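Local coordinates for protein Poly(beta-D-mannuronate) C5 epimerase (Pseudomonas syringae pv. tomato, PDB 4NK6) that converts beta-D-mannuronate residues of alginate to alpha-L-guluronate and, within a periplasmic complex, shields the growing polymer from degradation on its way to the outer membrane, at residues Y337-D342 with I360-H365; S215-T220 with Y249-R254. All coordinates share one frame; numbering follows the deposited sequence.

Both contacts join neighbouring coils of the right-handed beta-helix, the fold on which this polysaccharide-handling enzyme is built. Interaction 2 comes first along the chain and is complete before interaction 1 begins; it pairs strand 215-217 with strand 246-251 in parallel register, and its residue Tyr249 lies near His274, the probable proton acceptor. Interaction 1 lies further along, between two turns, the first linking strand 330-337 to strand 344-347 and the second linking strand 358-360 to strand 367-370. The centres of the two interactions are about 30 Å apart, and their nearest atoms about 18 Å. One contact thus stacks coils beside the active site, whereas the other stacks them at turns away from it.

Interaction 1 of 2, residues Y337-D342 with I360-H365; sequences YQNHTD and IANRRH
The side chain of Arg363 runs along His340 for its whole length. Its CB lies 3.3 Å from His340 O, and CG faces Asn339 O and His340 CA. CD then packs on His340 CA, and NE reaches the CG and CD2 side of the imidazole. The chain, extended from CG to NE (chi2 180°, chi3 -170°), carries the guanidinium out to the imidazole, on which it lies flat, planes 10° apart, with CZ above the ring centre; NH1 sits by ND1, and NH2 lies 3.6 Å from His340 CE1. Long and planar-tipped, arginine suits this exposed surface, where it can stack on its neighbour.

These are equivalent turns of successive coils in a right-handed beta-helix, and within them Asn362 lies alongside Asn339, one coil further on, as in an asparagine ladder. The two amides are nearly coplanar and point the same way. Asn362 OD1 accepts both Asn339 ND2 (2.9 Å) and Asn339 N (3.0 Å), while Asn362 ND2 donates to Ile336 O, so this buried amide is gripped at both ends. Asn339 OD1 continues the ladder to Asn315. Backbone bonds add Arg363 N to Asn339 O (2.9 Å) and Arg364 N to Thr341 O.

Asp342 salt-bridges Arg368 through OD2; its OD1 takes His365 N at 3.1 Å on the anti side, and a water joins OD1 to Arg364 NE, 2.9 Å from that water.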
loop_
_atom_site.group_PDB
_atom_site.type_symbol
_atom_site.label_atom_id
_atom_site.label_comp_id
_atom_site.label_asym_id
_atom_site.label_seq_id
_atom_site.Cartn_x
_atom_site.Cartn_y
_atom_site.Cartn_z
ATOM N N TYR A 337 -14.221 1.515 12.120
ATOM C CA TYR A 337 -15.121 0.827 13.030
ATOM C C TYR A 337 -14.861 -0.659 13.166
ATOM O O TYR A 337 -14.369 -1.288 12.246
ATOM C CB TYR A 337 -16.593 1.086 12.629
ATOM C CG TYR A 337 -16.984 0.645 11.222
ATOM C CD1 TYR A 337 -16.764 1.472 10.126
ATOM C CD2 TYR A 337 -17.590 -0.585 11.000
ATOM C CE1 TYR A 337 -17.123 1.080 8.842
ATOM C CE2 TYR A 337 -17.961 -0.990 9.712
ATOM C CZ TYR A 337 -17.723 -0.147 8.641
ATOM O OH TYR A 337 -18.069 -0.529 7.364
ATOM N N GLN A 338 -15.179 -1.213 14.333
ATOM C CA GLN A 338 -15.162 -2.662 14.517
ATOM C C GLN A 338 -13.786 -3.281 14.281
ATOM O O GLN A 338 -13.674 -4.475 14.006
ATOM C CB GLN A 338 -16.241 -3.347 13.649
ATOM C CG GLN A 338 -17.667 -2.917 14.023
ATOM C CD GLN A 338 -18.751 -3.524 13.129
ATOM O OE1 GLN A 338 -18.496 -3.943 11.999
ATOM N NE2 GLN A 338 -19.967 -3.566 13.641
ATOM N N ASN A 339 -12.739 -2.473 14.404
ATOM C CA ASN A 339 -11.379 -3.017 14.402
ATOM C C ASN A 339 -11.081 -3.645 15.756
ATOM O O ASN A 339 -11.670 -3.248 16.765
ATOM C CB ASN A 339 -10.368 -1.934 14.029
ATOM C CG ASN A 339 -10.605 -1.398 12.627
ATOM O OD1 ASN A 339 -10.284 -2.064 11.637
ATOM N ND2 ASN A 339 -11.188 -0.198 12.531
ATOM N N HIS A 340 -10.193 -4.636 15.787
ATOM C CA HIS A 340 -10.030 -5.427 17.001
ATOM C C HIS A 340 -9.124 -4.760 18.029
ATOM O O HIS A 340 -9.095 -5.180 19.181
ATOM C CB HIS A 340 -9.543 -6.848 16.707
ATOM C CG HIS A 340 -10.476 -7.647 15.852
ATOM N ND1 HIS A 340 -10.419 -9.023 15.783
ATOM C CD2 HIS A 340 -11.465 -7.267 15.010
ATOM C CE1 HIS A 340 -11.343 -9.455 14.943
ATOM N NE2 HIS A 340 -11.990 -8.410 14.459
ATOM N N THR A 341 -8.371 -3.745 17.622
ATOM C CA THR A 341 -7.740 -2.881 18.624
ATOM C C THR A 341 -8.278 -1.442 18.516
ATOM O O THR A 341 -9.460 -1.223 18.769
ATOM C CB THR A 341 -6.187 -2.968 18.661
ATOM O OG1 THR A 341 -5.635 -2.558 17.410
ATOM C CG2 THR A 341 -5.713 -4.407 19.004
ATOM N N ASP A 342 -7.444 -0.468 18.166
ATOM C CA ASP A 342 -7.913 0.927 18.148
ATOM C C ASP A 342 -8.548 1.295 16.808
ATOM O O ASP A 342 -8.305 0.636 15.801
ATOM C CB ASP A 342 -6.763 1.909 18.380
ATOM C CG ASP A 342 -6.019 1.670 19.679
ATOM O OD1 ASP A 342 -6.635 1.227 20.669
ATOM O OD2 ASP A 342 -4.802 1.939 19.696
ATOM N N ILE A 360 -16.023 4.283 15.534
ATOM C CA ILE A 360 -17.166 3.661 16.185
ATOM C C ILE A 360 -16.911 2.200 16.511
ATOM O O ILE A 360 -16.486 1.447 15.649
ATOM C CB ILE A 360 -18.404 3.679 15.235
ATOM C CG1 ILE A 360 -18.584 5.056 14.589
ATOM C CG2 ILE A 360 -19.650 3.228 15.985
ATOM C CD1 ILE A 360 -18.887 6.191 15.592
ATOM N N ALA A 361 -17.198 1.797 17.745
ATOM C CA ALA A 361 -17.227 0.383 18.113
ATOM C C ALA A 361 -15.955 -0.385 17.775
ATOM O O ALA A 361 -16.025 -1.539 17.382
ATOM C CB ALA A 361 -18.474 -0.329 17.489
ATOM N N ASN A 362 -14.796 0.250 17.918
ATOM C CA ASN A 362 -13.540 -0.497 17.904
ATOM C C ASN A 362 -13.332 -1.140 19.277
ATOM O O ASN A 362 -13.791 -0.601 20.280
ATOM C CB ASN A 362 -12.370 0.411 17.512
ATOM C CG ASN A 362 -12.575 1.061 16.145
ATOM O OD1 ASN A 362 -12.340 0.440 15.107
ATOM N ND2 ASN A 362 -13.024 2.312 16.143
ATOM N N ARG A 363 -12.671 -2.296 19.334
ATOM C CA ARG A 363 -12.647 -3.068 20.579
ATOM C C ARG A 363 -11.865 -2.375 21.688
ATOM O O ARG A 363 -12.166 -2.545 22.867
ATOM C CB ARG A 363 -12.122 -4.496 20.361
ATOM C CG ARG A 363 -13.089 -5.394 19.593
ATOM C CD ARG A 363 -12.548 -6.801 19.388
ATOM N NE ARG A 363 -13.379 -7.549 18.452
ATOM C CZ ARG A 363 -13.229 -8.842 18.182
ATOM N NH1 ARG A 363 -12.272 -9.541 18.782
ATOM N NH2 ARG A 363 -14.038 -9.438 17.317
ATOM N N ARG A 364 -10.858 -1.603 21.308
ATOM C CA ARG A 364 -10.054 -0.885 22.296
ATOM C C ARG A 364 -10.369 0.613 22.261
ATOM O O ARG A 364 -11.526 0.982 22.441
ATOM C CB ARG A 364 -8.562 -1.217 22.148
ATOM C CG ARG A 364 -8.277 -2.695 22.485
ATOM C CD ARG A 364 -6.785 -3.046 22.573
ATOM N NE ARG A 364 -6.088 -2.288 23.612
ATOM C CZ ARG A 364 -6.048 -2.638 24.900
ATOM N NH1 ARG A 364 -5.394 -1.887 25.773
ATOM N NH2 ARG A 364 -6.663 -3.734 25.319
ATOM N N HIS A 365 -9.379 1.474 22.038
ATOM C CA HIS A 365 -9.636 2.921 22.065
ATOM C C HIS A 365 -10.084 3.468 20.712
ATOM O O HIS A 365 -9.655 2.980 19.676
ATOM C CB HIS A 365 -8.386 3.695 22.513
ATOM C CG HIS A 365 -7.779 3.183 23.782
ATOM N ND1 HIS A 365 -8.296 3.477 25.027
ATOM C CD2 HIS A 365 -6.707 2.383 23.998
ATOM C CE1 HIS A 365 -7.567 2.877 25.956
ATOM N NE2 HIS A 365 -6.593 2.213 25.357
HETATM O O HOH W 1 -4.954 -0.205 22.028
#

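Interaction 2 of 2, residues S215-T220 with Y249-R254; sequences SISQYT and YCYETR
The ring of Tyr251 turns its edge to segment 215-220: Gln218 N lies there in the ring plane, with a water, and Tyr219 O approaches near that plane. Glu252, the next residue, puts CG over one face, 3.9 Å above the plane of the Tyr251 ring and offset toward the rim. Tyr249, the other flat group on this side, has Ser215 OG 3.7 Å from its CD2 and meets Tyr212 edge-to-face. Both tyrosines project from strand 249-251, on one face; strand 215-217 of the preceding coil of the right-handed beta-helix runs parallel beside it, 7° apart. Ser215 and Ser217 share that face of the sheet, their short side chains fitting beside the tyrosine rings. With CG anti to N (chi1 167°), Tyr251 brings CD1 to within 3.4 Å of Ser217 OG.

Ile216 and Cys250 occupy the other face. There the branched and small side chains fit the packed interior, with CB atoms 3.9 Å apart. The Ile216 and Thr253 side chains cross at about a right angle, Ile216 CG2 touching Thr253 OG1 and CG2. The backbone ladder binds Ile216 N to Tyr249 O, Tyr251 N to Ile216 O and, beyond the strand, Gln218 N to Tyr251 O, the last nearly straight.

At the strand ends Gln218 bends at chi2 (57°), turning OE1 back to accept Tyr219 N. Its CB packs on Glu252 CB at 3.6 Å. Glu252 OE2 is salt-bridged to Arg276, whereas a water receives Gln218 NE2 and donates to Glu252 OE1, 2.8 Å away. A second water donates to Tyr219 O and lies 2.8 Å from Tyr251 OH.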
loop_
_atom_site.group_PDB
_atom_site.type_symbol
_atom_site.label_atom_id
_atom_site.label_comp_id
_atom_site.label_asym_id
_atom_site.label_seq_id
_atom_site.Cartn_x
_atom_site.Cartn_y
_atom_site.Cartn_z
ATOM N N SER A 215 4.063 -3.413 -4.922
ATOM C CA SER A 215 5.047 -2.568 -4.265
ATOM C C SER A 215 5.557 -1.521 -5.229
ATOM O O SER A 215 5.996 -1.854 -6.322
ATOM C CB SER A 215 6.245 -3.403 -3.778
ATOM O OG SER A 215 5.855 -4.336 -2.790
ATOM N N ILE A 216 5.505 -0.260 -4.803
ATOM C CA ILE A 216 5.990 0.875 -5.581
ATOM C C ILE A 216 7.240 1.378 -4.863
ATOM O O ILE A 216 7.175 1.701 -3.689
ATOM C CB ILE A 216 4.933 2.002 -5.602
ATOM C CG1 ILE A 216 3.546 1.429 -5.930
ATOM C CG2 ILE A 216 5.329 3.107 -6.565
ATOM C CD1 ILE A 216 3.439 0.835 -7.353
ATOM N N SER A 217 8.377 1.463 -5.543
ATOM C CA SER A 217 9.611 1.691 -4.800
ATOM C C SER A 217 10.716 2.420 -5.536
ATOM O O SER A 217 11.079 2.066 -6.658
ATOM C CB SER A 217 10.165 0.348 -4.291
ATOM O OG SER A 217 11.308 0.527 -3.469
ATOM N N GLN A 218 11.280 3.425 -4.880
ATOM C CA GLN A 218 12.547 3.977 -5.328
ATOM C C GLN A 218 13.599 2.861 -5.279
ATOM O O GLN A 218 13.461 1.906 -4.505
ATOM C CB GLN A 218 12.944 5.147 -4.420
ATOM C CG GLN A 218 14.288 5.805 -4.731
ATOM C CD GLN A 218 14.387 6.335 -6.165
ATOM O OE1 GLN A 218 14.645 5.579 -7.098
ATOM N NE2 GLN A 218 14.191 7.637 -6.334
ATOM N N TYR A 219 14.639 2.968 -6.102
ATOM C CA TYR A 219 15.765 2.038 -6.029
ATOM C C TYR A 219 16.430 2.114 -4.651
ATOM O O TYR A 219 16.201 3.067 -3.898
ATOM C CB TYR A 219 16.806 2.366 -7.099
ATOM C CG TYR A 219 16.365 2.085 -8.518
ATOM C CD1 TYR A 219 16.355 0.789 -9.015
ATOM C CD2 TYR A 219 15.976 3.120 -9.368
ATOM C CE1 TYR A 219 15.956 0.523 -10.312
ATOM C CE2 TYR A 219 15.579 2.864 -10.669
ATOM C CZ TYR A 219 15.575 1.560 -11.134
ATOM O OH TYR A 219 15.183 1.283 -12.423
ATOM N N THR A 220 17.249 1.113 -4.327
ATOM C CA THR A 220 18.036 1.129 -3.093
ATOM C C THR A 220 18.915 2.377 -3.093
ATOM O O THR A 220 19.208 2.916 -4.161
ATOM C CB THR A 220 18.934 -0.136 -2.958
ATOM O OG1 THR A 220 19.793 -0.244 -4.101
ATOM C CG2 THR A 220 18.090 -1.400 -2.835
ATOM N N TYR A 249 2.119 -1.477 -0.910
ATOM C CA TYR A 249 3.315 -1.013 -0.224
ATOM C C TYR A 249 4.009 0.019 -1.086
ATOM O O TYR A 249 4.003 -0.088 -2.314
ATOM C CB TYR A 249 4.272 -2.192 0.029
ATOM C CG TYR A 249 5.656 -1.786 0.509
ATOM C CD1 TYR A 249 5.915 -1.590 1.862
ATOM C CD2 TYR A 249 6.702 -1.607 -0.389
ATOM C CE1 TYR A 249 7.177 -1.219 2.312
ATOM C CE2 TYR A 249 7.971 -1.234 0.052
ATOM C CZ TYR A 249 8.198 -1.046 1.402
ATOM O OH TYR A 249 9.449 -0.676 1.846
ATOM N N CYS A 250 4.613 1.019 -0.456
ATOM C CA CYS A 250 5.518 1.889 -1.193
ATOM C C CYS A 250 6.705 2.382 -0.362
ATOM O O CYS A 250 6.686 2.340 0.868
ATOM C CB CYS A 250 4.780 3.052 -1.873
ATOM S SG CYS A 250 4.067 4.279 -0.762
ATOM N N TYR A 251 7.736 2.840 -1.062
ATOM C CA TYR A 251 8.987 3.279 -0.459
ATOM C C TYR A 251 9.491 4.464 -1.263
ATOM O O TYR A 251 9.647 4.357 -2.486
ATOM C CB TYR A 251 10.011 2.132 -0.526
ATOM C CG TYR A 251 11.455 2.513 -0.219
ATOM C CD1 TYR A 251 12.317 2.932 -1.230
ATOM C CD2 TYR A 251 11.963 2.417 1.072
ATOM C CE1 TYR A 251 13.639 3.269 -0.962
ATOM C CE2 TYR A 251 13.287 2.754 1.358
ATOM C CZ TYR A 251 14.118 3.176 0.332
ATOM O OH TYR A 251 15.426 3.510 0.600
ATOM N N GLU A 252 9.746 5.579 -0.582
ATOM C CA GLU A 252 10.186 6.815 -1.222
ATOM C C GLU A 252 9.406 7.116 -2.509
ATOM O O GLU A 252 9.985 7.331 -3.576
ATOM C CB GLU A 252 11.699 6.778 -1.458
ATOM C CG GLU A 252 12.494 6.872 -0.163
ATOM C CD GLU A 252 13.988 6.968 -0.388
ATOM O OE1 GLU A 252 14.401 7.162 -1.551
ATOM O OE2 GLU A 252 14.751 6.844 0.598
ATOM N N THR A 253 8.082 7.114 -2.383
ATOM C CA THR A 253 7.167 7.262 -3.509
ATOM C C THR A 253 6.469 8.607 -3.406
ATOM O O THR A 253 6.212 9.089 -2.301
ATOM C CB THR A 253 6.146 6.102 -3.501
ATOM O OG1 THR A 253 6.821 4.886 -3.835
ATOM C CG2 THR A 253 5.008 6.327 -4.492
ATOM N N ARG A 254 6.182 9.237 -4.543
ATOM C CA ARG A 254 5.552 10.552 -4.514
ATOM C C ARG A 254 4.171 10.573 -5.159
ATOM O O ARG A 254 3.942 9.932 -6.186
ATOM C CB ARG A 254 6.447 11.596 -5.187
ATOM C CG ARG A 254 6.591 11.396 -6.686
ATOM C CD ARG A 254 7.261 12.582 -7.361
ATOM N NE ARG A 254 7.282 12.421 -8.812
ATOM C CZ ARG A 254 6.317 12.838 -9.631
ATOM N NH1 ARG A 254 5.240 13.455 -9.149
ATOM N NH2 ARG A 254 6.431 12.642 -10.937
HETATM O O HOH W 2 13.968 9.127 -3.481
HETATM O O HOH W 3 16.696 4.441 -1.675
#